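2'-5' RNA Ligase (Thermus thermophilus, PDB 1IUH) belongs to the LigT-like branch of the 2H phosphoesterase superfamily and folds as a single chain with a strongly curved antiparallel sheet flanked by helices. Local coordinates at residues 3-8 with 54-59; 38-43 with 96-101; 160-165 with 169-174. All blocks are in the same frame, centred on the assembly; numbering follows the deposited sequence.

Contact 1: residues 3-8 with 54-59; sequences LFYAVF and PDYLAL
Tyr5 reaches from strand 3-8 to helix 54-59, the Tyr5 and Tyr56 side chains crossing at about a right angle, and its hydroxyl makes the polar link of the contact. Tyr5 OH donates to the backbone carbonyl Tyr56 O at 2.7 Å. The C=O...donor angle is 104°, so the phenol approaches from the flank of the carbonyl and not straight on. Seen from Tyr5, the acceptor sits at the ring edge, near the ring plane, as expected for a phenol hydroxyl. The hydroxyl oxygen is itself packed against apolar carbon: Tyr5 OH lies 3.2 Å from Tyr56 CB and 3.7 Å from Leu59 CB. It also stands at the edge of the Tyr56 ring, near its plane, so the hydroxyl is wedged between two side chains one helical turn apart.

Leu3, two residues earlier on the strand, makes the second point of touch. Its CD1 methyl meets Tyr56 CD1 at 4.0 Å, approaching the ring obliquely. Both Leu3 and Tyr5 place CG opposite the carbonyl carbon (chi1 -67° in Tyr5), and both leave the strand on the side facing the helix. The two axes are nearly parallel, at 19°, but 10.9 Å apart; a gap that wide is bridged by long side chains and not by backbone. The far end of Tyr56 is held separately, its OH being hydrogen-bonded to Glu52.

Helix 53-66 thus packs on one face of the sheet beside helix 96-113, whose Leu105 touches Tyr5 and whose Leu112 and Leu113 touch Tyr56. Phe157 and Leu159 of strand 150-164 and Leu45 of strand 39-47 complete this buried surround.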
loop_
_atom_site.group_PDB
_atom_site.type_symbol
_atom_site.label_atom_id
_atom_site.label_comp_id
_atom_site.label_asym_id
_atom_site.label_seq_id
_atom_site.Cartn_x
_atom_site.Cartn_y
_atom_site.Cartn_z
ATOM N N LEU A 3 2.238 -5.638 -10.930
ATOM C CA LEU A 3 1.919 -4.238 -10.674
ATOM C C LEU A 3 0.938 -4.012 -9.526
ATOM O O LEU A 3 0.132 -4.898 -9.207
ATOM C CB LEU A 3 1.274 -3.672 -11.933
ATOM C CG LEU A 3 2.065 -3.731 -13.245
ATOM C CD1 LEU A 3 1.122 -3.539 -14.400
ATOM C CD2 LEU A 3 3.142 -2.647 -13.258
ATOM N N PHE A 4 1.007 -2.820 -8.933
ATOM C CA PHE A 4 0.069 -2.380 -7.886
ATOM C C PHE A 4 0.010 -0.847 -7.847
ATOM O O PHE A 4 0.927 -0.158 -8.335
ATOM C CB PHE A 4 0.456 -2.921 -6.489
ATOM C CG PHE A 4 1.751 -2.373 -5.915
ATOM C CD1 PHE A 4 1.741 -1.350 -4.975
ATOM C CD2 PHE A 4 2.990 -2.911 -6.265
ATOM C CE1 PHE A 4 2.944 -0.874 -4.385
ATOM C CE2 PHE A 4 4.199 -2.434 -5.672
ATOM C CZ PHE A 4 4.150 -1.412 -4.730
ATOM N N TYR A 5 -1.117 -0.328 -7.358
ATOM C CA TYR A 5 -1.262 1.114 -7.131
ATOM C C TYR A 5 -0.999 1.366 -5.622
ATOM O O TYR A 5 -1.430 0.614 -4.752
ATOM C CB TYR A 5 -2.661 1.673 -7.511
ATOM C CG TYR A 5 -2.986 1.646 -9.006
ATOM C CD1 TYR A 5 -3.749 0.598 -9.530
ATOM C CD2 TYR A 5 -2.581 2.685 -9.886
ATOM C CE1 TYR A 5 -4.120 0.571 -10.885
ATOM C CE2 TYR A 5 -2.951 2.665 -11.278
ATOM C CZ TYR A 5 -3.729 1.587 -11.739
ATOM O OH TYR A 5 -4.177 1.442 -13.016
ATOM N N ALA A 6 -0.298 2.444 -5.318
ATOM C CA ALA A 6 0.009 2.705 -3.943
ATOM C C ALA A 6 0.216 4.179 -3.661
ATOM O O ALA A 6 0.400 4.983 -4.569
ATOM C CB ALA A 6 1.310 1.902 -3.536
ATOM N N VAL A 7 0.212 4.507 -2.377
ATOM C CA VAL A 7 0.474 5.854 -1.947
ATOM C C VAL A 7 1.839 5.817 -1.245
ATOM O O VAL A 7 2.038 5.017 -0.325
ATOM C CB VAL A 7 -0.561 6.323 -0.932
ATOM C CG1 VAL A 7 -0.037 7.588 -0.172
ATOM C CG2 VAL A 7 -1.803 6.583 -1.596
ATOM N N PHE A 8 2.774 6.646 -1.684
ATOM C CA PHE A 8 4.058 6.755 -1.000
ATOM C C PHE A 8 3.899 7.876 0.021
ATOM O O PHE A 8 2.951 8.682 -0.042
ATOM C CB PHE A 8 5.218 6.961 -1.978
ATOM C CG PHE A 8 5.618 5.692 -2.648
ATOM C CD1 PHE A 8 5.183 5.402 -3.946
ATOM C CD2 PHE A 8 6.309 4.721 -1.922
ATOM C CE1 PHE A 8 5.413 4.164 -4.516
ATOM C CE2 PHE A 8 6.552 3.494 -2.446
ATOM C CZ PHE A 8 6.096 3.196 -3.777
ATOM N N PRO A 54 -0.743 0.767 -20.632
ATOM C CA PRO A 54 -1.447 1.994 -21.007
ATOM C C PRO A 54 -2.768 2.165 -20.266
ATOM O O PRO A 54 -3.147 3.291 -19.899
ATOM C CB PRO A 54 -1.676 1.817 -22.520
ATOM C CG PRO A 54 -0.572 0.924 -22.917
ATOM C CD PRO A 54 -0.494 -0.082 -21.811
ATOM N N ASP A 55 -3.495 1.061 -20.133
ATOM C CA ASP A 55 -4.792 1.038 -19.448
ATOM C C ASP A 55 -4.601 1.314 -17.987
ATOM O O ASP A 55 -5.301 2.127 -17.426
ATOM C CB ASP A 55 -5.481 -0.312 -19.654
ATOM C CG ASP A 55 -5.797 -0.574 -21.111
ATOM O OD1 ASP A 55 -6.565 0.232 -21.665
ATOM O OD2 ASP A 55 -5.281 -1.532 -21.708
ATOM N N TYR A 56 -3.654 0.669 -17.343
ATOM C CA TYR A 56 -3.437 1.045 -15.952
ATOM C C TYR A 56 -2.969 2.531 -15.809
ATOM O O TYR A 56 -3.332 3.235 -14.856
ATOM C CB TYR A 56 -2.462 0.058 -15.324
ATOM C CG TYR A 56 -3.082 -1.339 -15.340
ATOM C CD1 TYR A 56 -2.398 -2.438 -15.905
ATOM C CD2 TYR A 56 -4.353 -1.545 -14.806
ATOM C CE1 TYR A 56 -2.954 -3.675 -15.937
ATOM C CE2 TYR A 56 -4.925 -2.766 -14.823
ATOM C CZ TYR A 56 -4.242 -3.852 -15.385
ATOM O OH TYR A 56 -4.827 -5.113 -15.374
ATOM N N LEU A 57 -2.194 3.009 -16.776
ATOM C CA LEU A 57 -1.729 4.400 -16.793
ATOM C C LEU A 57 -2.896 5.334 -16.982
ATOM O O LEU A 57 -3.034 6.336 -16.244
ATOM C CB LEU A 57 -0.681 4.630 -17.914
ATOM C CG LEU A 57 0.689 3.970 -17.606
ATOM C CD1 LEU A 57 1.643 4.032 -18.813
ATOM C CD2 LEU A 57 1.362 4.650 -16.381
ATOM N N ALA A 58 -3.766 5.009 -17.929
ATOM C CA ALA A 58 -4.896 5.882 -18.200
ATOM C C ALA A 58 -5.874 5.914 -16.994
ATOM O O ALA A 58 -6.430 6.968 -16.581
ATOM C CB ALA A 58 -5.571 5.417 -19.482
ATOM N N LEU A 59 -6.052 4.738 -16.414
ATOM C CA LEU A 59 -6.878 4.622 -15.267
ATOM C C LEU A 59 -6.332 5.537 -14.174
ATOM O O LEU A 59 -7.095 6.255 -13.507
ATOM C CB LEU A 59 -6.909 3.198 -14.813
ATOM C CG LEU A 59 -7.801 2.954 -13.589
ATOM C CD1 LEU A 59 -9.136 3.684 -13.732
ATOM C CD2 LEU A 59 -8.040 1.470 -13.461
#

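Contact 2: residues 38-43 with 96-101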
loop_
_atom_site.group_PDB
_atom_site.type_symbol
_atom_site.label_atom_id
_atom_site.label_comp_id
_atom_site.label_asym_id
_atom_site.label_seq_id
_atom_site.Cartn_x
_atom_site.Cartn_y
_atom_site.Cartn_z
ATOM N N LEU A 38 8.348 1.947 2.299
ATOM C CA LEU A 38 7.162 2.014 3.131
ATOM C C LEU A 38 6.051 2.610 2.254
ATOM O O LEU A 38 6.278 3.550 1.510
ATOM C CB LEU A 38 7.452 2.817 4.391
ATOM C CG LEU A 38 8.197 2.129 5.575
ATOM C CD1 LEU A 38 8.456 3.255 6.618
ATOM C CD2 LEU A 38 7.418 0.957 6.284
ATOM N N HIS A 39 4.853 2.032 2.303
ATOM C CA HIS A 39 3.764 2.512 1.437
ATOM C C HIS A 39 2.391 1.878 1.759
ATOM O O HIS A 39 2.308 0.808 2.370
ATOM C CB HIS A 39 4.116 2.150 -0.001
ATOM C CG HIS A 39 3.901 0.700 -0.293
ATOM N ND1 HIS A 39 4.827 -0.267 0.042
ATOM C CD2 HIS A 39 2.832 0.041 -0.816
ATOM C CE1 HIS A 39 4.338 -1.461 -0.270
ATOM N NE2 HIS A 39 3.130 -1.302 -0.787
ATOM N N LEU A 40 1.328 2.499 1.287
ATOM C CA LEU A 40 -0.030 1.948 1.490
ATOM C C LEU A 40 -0.545 1.546 0.114
ATOM O O LEU A 40 -0.684 2.402 -0.777
ATOM C CB LEU A 40 -0.979 3.009 2.071
ATOM C CG LEU A 40 -2.384 2.544 2.442
ATOM C CD1 LEU A 40 -2.948 3.327 3.703
ATOM C CD2 LEU A 40 -3.271 2.767 1.204
ATOM N N THR A 41 -0.826 0.270 -0.076
ATOM C CA THR A 41 -1.333 -0.199 -1.373
ATOM C C THR A 41 -2.826 0.051 -1.606
ATOM O O THR A 41 -3.629 -0.238 -0.774
ATOM C CB THR A 41 -1.045 -1.700 -1.531
ATOM O OG1 THR A 41 0.386 -1.909 -1.446
ATOM C CG2 THR A 41 -1.592 -2.217 -2.860
ATOM N N LEU A 42 -3.219 0.644 -2.718
ATOM C CA LEU A 42 -4.663 0.841 -2.891
ATOM C C LEU A 42 -5.289 -0.328 -3.640
ATOM O O LEU A 42 -6.448 -0.664 -3.436
ATOM C CB LEU A 42 -4.943 2.123 -3.615
ATOM C CG LEU A 42 -4.295 3.324 -2.958
ATOM C CD1 LEU A 42 -3.923 4.339 -4.039
ATOM C CD2 LEU A 42 -5.257 3.910 -1.953
ATOM N N LEU A 43 -4.499 -0.981 -4.463
ATOM C CA LEU A 43 -4.986 -2.105 -5.245
ATOM C C LEU A 43 -3.820 -2.880 -5.837
ATOM O O LEU A 43 -3.060 -2.299 -6.584
ATOM C CB LEU A 43 -5.861 -1.605 -6.381
ATOM C CG LEU A 43 -6.356 -2.717 -7.313
ATOM C CD1 LEU A 43 -7.219 -3.618 -6.492
ATOM C CD2 LEU A 43 -7.185 -2.126 -8.541
ATOM N N GLU A 96 -11.412 8.504 4.102
ATOM C CA GLU A 96 -12.367 8.200 3.044
ATOM C C GLU A 96 -11.666 8.098 1.664
ATOM O O GLU A 96 -11.983 7.220 0.822
ATOM C CB GLU A 96 -13.359 9.334 2.963
ATOM C CG GLU A 96 -14.732 8.935 3.395
ATOM C CD GLU A 96 -15.295 7.828 2.546
ATOM O OE1 GLU A 96 -15.393 6.669 3.063
ATOM O OE2 GLU A 96 -15.624 8.132 1.364
ATOM N N GLY A 97 -10.744 9.046 1.463
ATOM C CA GLY A 97 -9.988 9.151 0.238
ATOM C C GLY A 97 -9.315 7.861 -0.190
ATOM O O GLY A 97 -9.313 7.595 -1.406
ATOM N N PHE A 98 -8.749 7.087 0.756
ATOM C CA PHE A 98 -8.124 5.830 0.385
ATOM C C PHE A 98 -9.178 4.910 -0.156
ATOM O O PHE A 98 -8.954 4.222 -1.154
ATOM C CB PHE A 98 -7.450 5.096 1.558
ATOM C CG PHE A 98 -6.299 5.822 2.150
ATOM C CD1 PHE A 98 -6.232 6.009 3.540
ATOM C CD2 PHE A 98 -5.277 6.366 1.321
ATOM C CE1 PHE A 98 -5.158 6.731 4.110
ATOM C CE2 PHE A 98 -4.193 7.097 1.883
ATOM C CZ PHE A 98 -4.128 7.282 3.289
ATOM N N LEU A 99 -10.329 4.883 0.498
ATOM C CA LEU A 99 -11.374 3.974 0.059
ATOM C C LEU A 99 -11.880 4.428 -1.289
ATOM O O LEU A 99 -12.075 3.597 -2.157
ATOM C CB LEU A 99 -12.531 3.892 1.070
ATOM C CG LEU A 99 -12.440 3.495 2.578
ATOM C CD1 LEU A 99 -11.128 2.813 2.983
ATOM C CD2 LEU A 99 -12.624 4.750 3.437
ATOM N N ARG A 100 -12.073 5.731 -1.481
ATOM C CA ARG A 100 -12.548 6.240 -2.790
ATOM C C ARG A 100 -11.548 5.879 -3.935
ATOM O O ARG A 100 -11.932 5.359 -4.999
ATOM C CB ARG A 100 -12.825 7.767 -2.753
ATOM C CG ARG A 100 -14.021 8.187 -1.880
ATOM C CD ARG A 100 -14.150 9.696 -1.748
ATOM N NE ARG A 100 -14.467 10.364 -3.010
ATOM C CZ ARG A 100 -15.678 10.393 -3.606
ATOM N NH1 ARG A 100 -16.747 9.816 -3.066
ATOM N NH2 ARG A 100 -15.822 10.943 -4.804
ATOM N N LEU A 101 -10.265 6.096 -3.721
ATOM C CA LEU A 101 -9.330 5.685 -4.779
ATOM C C LEU A 101 -9.331 4.152 -4.989
ATOM O O LEU A 101 -9.241 3.665 -6.107
ATOM C CB LEU A 101 -7.900 6.166 -4.475
ATOM C CG LEU A 101 -7.710 7.685 -4.506
ATOM C CD1 LEU A 101 -6.234 8.019 -4.130
ATOM C CD2 LEU A 101 -8.099 8.231 -5.877
#
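Leu40 sets its CD1 methyl almost exactly above the middle of the Phe98 ring. The methyl is 4.1 Å from the ring centroid and only 10° off the ring normal, which makes this a CH-pi contact over the face. The other branch reaches the rim of the ring, with Leu40 CD2 4.1 Å from Phe98 CD2. An extended first torsion, CG opposite the backbone N (chi1 -175°), carries both methyls across to helix 96-101.

Leu42 works differently. Its single touching atom, CD2, meets Phe98 CD2 at 4.1 Å from an oblique direction, the two side chains crossing at about a right angle. That methyl also lies against the helix, 3.8 Å from Phe98 O and 4.3 Å from Leu101 CB. All four residues are buried, and the contact between the segments is one of apolar packing.

The next shell surrounds these groups. Phe70 meets the Phe98 ring edge-to-face, and Trp152 and Val154 of strand 150-164 touch it too, which probably limits its freedom to turn. Leu42 packs on Leu105 and Phe157, while its carbonyl oxygen accepts a hydrogen bond from Arg106 NH1. Leu42 and Leu43 both face Tyr5 in a classic beta bulge, so that Leu43 too turns to this side, where it packs further along helix 96-113, on Leu105 and Val109.

On the strand, Leu40 is the inward-facing middle residue of His39-Leu40-Thr41, whose flanking side chains turn to the other face; there His39 NE2 and Thr41 OG1 are 2.9 Å apart, and His39 ND1 is hydrogen-bonded to Gln37 O. This His-x-Thr sequence matches the signature of the 2H phosphoesterases, a histidine and a threonine two residues apart on one strand, both facing the same way, here backed by a helix through the intervening leucine.

Contact 3: residues 160-165 with 169-174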
loop_
_atom_site.group_PDB
_atom_site.type_symbol
_atom_site.label_atom_id
_atom_site.label_comp_id
_atom_site.label_asym_id
_atom_site.label_seq_id
_atom_site.Cartn_x
_atom_site.Cartn_y
_atom_site.Cartn_z
ATOM N N VAL A 160 3.213 1.203 -9.741
ATOM C CA VAL A 160 4.527 0.666 -9.437
ATOM C C VAL A 160 4.709 -0.790 -9.860
ATOM O O VAL A 160 3.799 -1.617 -9.731
ATOM C CB VAL A 160 4.761 0.666 -7.848
ATOM C CG1 VAL A 160 6.244 0.353 -7.498
ATOM C CG2 VAL A 160 4.251 1.953 -7.241
ATOM N N ARG A 161 5.903 -1.098 -10.336
ATOM C CA ARG A 161 6.233 -2.472 -10.671
ATOM C C ARG A 161 7.075 -3.043 -9.514
ATOM O O ARG A 161 7.867 -2.351 -8.909
ATOM C CB ARG A 161 7.067 -2.548 -11.942
ATOM C CG ARG A 161 7.326 -4.007 -12.374
ATOM C CD ARG A 161 8.414 -4.088 -13.407
ATOM N NE ARG A 161 8.610 -5.436 -13.935
ATOM C CZ ARG A 161 9.367 -5.669 -14.984
ATOM N NH1 ARG A 161 9.970 -4.634 -15.553
ATOM N NH2 ARG A 161 9.455 -6.883 -15.497
ATOM N N SER A 162 6.889 -4.306 -9.208
ATOM C CA SER A 162 7.649 -4.952 -8.160
ATOM C C SER A 162 8.310 -6.131 -8.827
ATOM O O SER A 162 7.687 -6.810 -9.614
ATOM C CB SER A 162 6.739 -5.483 -7.040
ATOM O OG SER A 162 7.499 -6.073 -5.983
ATOM N N GLU A 163 9.568 -6.376 -8.508
ATOM C CA GLU A 163 10.296 -7.526 -9.063
ATOM C C GLU A 163 10.932 -8.260 -7.870
ATOM O O GLU A 163 11.601 -7.643 -7.032
ATOM C CB GLU A 163 11.401 -7.059 -10.037
ATOM C CG GLU A 163 10.921 -6.314 -11.303
ATOM C CD GLU A 163 12.090 -5.926 -12.239
ATOM O OE1 GLU A 163 12.518 -6.741 -13.081
ATOM O OE2 GLU A 163 12.643 -4.811 -12.124
ATOM N N LEU A 164 10.706 -9.559 -7.755
ATOM C CA LEU A 164 11.357 -10.267 -6.668
ATOM C C LEU A 164 12.796 -10.555 -7.042
ATOM O O LEU A 164 13.110 -11.179 -8.063
ATOM C CB LEU A 164 10.686 -11.583 -6.272
ATOM C CG LEU A 164 11.690 -12.377 -5.391
ATOM C CD1 LEU A 164 12.296 -11.495 -4.292
ATOM C CD2 LEU A 164 11.011 -13.584 -4.777
ATOM N N LYS A 165 13.673 -10.057 -6.193
ATOM C CA LYS A 165 15.068 -10.242 -6.397
ATOM C C LYS A 165 15.650 -10.750 -5.106
ATOM O O LYS A 165 14.902 -11.066 -4.170
ATOM C CB LYS A 165 15.666 -8.936 -6.873
ATOM C CG LYS A 165 15.534 -8.902 -8.388
ATOM C CD LYS A 165 15.550 -7.498 -8.976
ATOM C CE LYS A 165 15.568 -7.528 -10.501
ATOM N NZ LYS A 165 15.631 -6.124 -11.026
ATOM N N PRO A 169 12.114 -7.672 -2.701
ATOM C CA PRO A 169 11.447 -6.939 -3.786
ATOM C C PRO A 169 12.057 -5.564 -4.163
ATOM O O PRO A 169 12.449 -4.776 -3.297
ATOM C CB PRO A 169 9.996 -6.880 -3.295
ATOM C CG PRO A 169 10.152 -6.700 -1.828
ATOM C CD PRO A 169 11.336 -7.603 -1.445
ATOM N N VAL A 170 12.201 -5.326 -5.464
ATOM C CA VAL A 170 12.720 -4.046 -5.912
ATOM C C VAL A 170 11.570 -3.352 -6.635
ATOM O O VAL A 170 10.971 -3.905 -7.558
ATOM C CB VAL A 170 13.916 -4.209 -6.886
ATOM C CG1 VAL A 170 14.516 -2.828 -7.229
ATOM C CG2 VAL A 170 14.966 -5.091 -6.285
ATOM N N TYR A 171 11.246 -2.153 -6.174
ATOM C CA TYR A 171 10.160 -1.341 -6.745
ATOM C C TYR A 171 10.622 -0.338 -7.842
ATOM O O TYR A 171 11.663 0.288 -7.722
ATOM C CB TYR A 171 9.436 -0.531 -5.620
ATOM C CG TYR A 171 8.603 -1.336 -4.600
ATOM C CD1 TYR A 171 8.300 -2.688 -4.828
ATOM C CD2 TYR A 171 8.200 -0.777 -3.359
ATOM C CE1 TYR A 171 7.664 -3.477 -3.896
ATOM C CE2 TYR A 171 7.531 -1.601 -2.359
ATOM C CZ TYR A 171 7.290 -2.959 -2.653
ATOM O OH TYR A 171 6.806 -3.867 -1.709
ATOM N N THR A 172 9.856 -0.214 -8.920
ATOM C CA THR A 172 10.115 0.787 -9.941
ATOM C C THR A 172 8.783 1.489 -10.180
ATOM O O THR A 172 7.794 0.849 -10.526
ATOM C CB THR A 172 10.538 0.224 -11.286
ATOM O OG1 THR A 172 11.761 -0.522 -11.163
ATOM C CG2 THR A 172 10.743 1.368 -12.247
ATOM N N VAL A 173 8.772 2.807 -9.972
ATOM C CA VAL A 173 7.581 3.629 -10.162
ATOM C C VAL A 173 7.371 3.904 -11.652
ATOM O O VAL A 173 8.156 4.644 -12.219
ATOM C CB VAL A 173 7.745 5.013 -9.445
ATOM C CG1 VAL A 173 6.541 5.971 -9.835
ATOM C CG2 VAL A 173 7.898 4.812 -7.963
ATOM N N LEU A 174 6.344 3.339 -12.294
ATOM C CA LEU A 174 6.137 3.590 -13.700
ATOM C C LEU A 174 5.563 4.921 -13.836
ATOM O O LEU A 174 5.809 5.571 -14.789
ATOM C CB LEU A 174 5.190 2.604 -14.320
ATOM C CG LEU A 174 5.686 1.187 -14.053
ATOM C CD1 LEU A 174 4.860 0.195 -14.865
ATOM C CD2 LEU A 174 7.181 1.095 -14.422
HETATM O O HOH W 1 11.526 -2.865 -10.314
#
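Arg161 and Thr172 face each other as a hydrogen-bonded pair, joined by the straightest bond of this antiparallel ladder: Arg161 N to Thr172 O is 2.7 Å, with 174° at the hydrogen. The reverse bond and a second such pair, Glu163 with Val170, complete four backbone bonds. CA-H...O contacts fill the intervals between them, as where Tyr171 CA lies 3.3 Å from Arg161 O.

The closer packing is among Val160, Ser162 and Tyr171, which share one face of the sheet. Val160 CG1, turned opposite its own backbone nitrogen (chi1 -169°), presses against Tyr171 CB at 3.8 Å, the two side chains crossing at a slant. Ser162 OG lies in the plane of the Tyr171 ring, at its edge, 3.3 Å from Tyr171 CE1. The ring is therefore bordered by the serine and not stacked on it. Val160 and Ser162 are both buried, but the same face opens toward the hairpin end, where Leu164 and Pro169 are exposed.

The other face is largely polar. A water spans the two strands there, donating to Glu163 OE2 and, at 3.0 Å, to Val170 O. Val170 O also takes the amide of Glu163, so two donors grip it. Around the glutamate the charges are loosely arranged: Lys165 NZ makes a weak bond, part of a salt bridge, to Glu163 OE2 at 3.4 Å, and Arg161 presents a guanidinium face to the other oxygen, with Arg161 NH2 a long 3.9 Å from Glu163 OE1 and no N-H aimed at it. Beyond the strand end, the aliphatic part of Lys165 lies against exposed Val170.

This hairpin end of strands 150-164 and 169-178 lies beside strand 2-8: Val160 and Ser162 bond through their backbones to Phe4 and Arg2. Tyr171 leans toward the same strand, meeting Phe4 edge-to-face.

The three contacts share one antiparallel sheet, and strand 2-8 connects them. On one side, Val7 N lies 2.8 Å from Leu40 O, a probable hydrogen bond between contacts 1 and 2, whose centres are about 12 Å apart. On the other, Phe4 O and Val160 N, 3.0 Å apart, probably bond contact 1 to contact 3, with about 13 Å between centres. Contacts 2 and 3, about 18 Å apart between centres, approach where His39 CE1 and Tyr171 OH are 3.7 Å apart. His39 and Thr41, as the His-x-Thr pair of this superfamily, probably belong to the active site; Tyr171 comes to its border, while contact 1 lies on the helix side of the sheet.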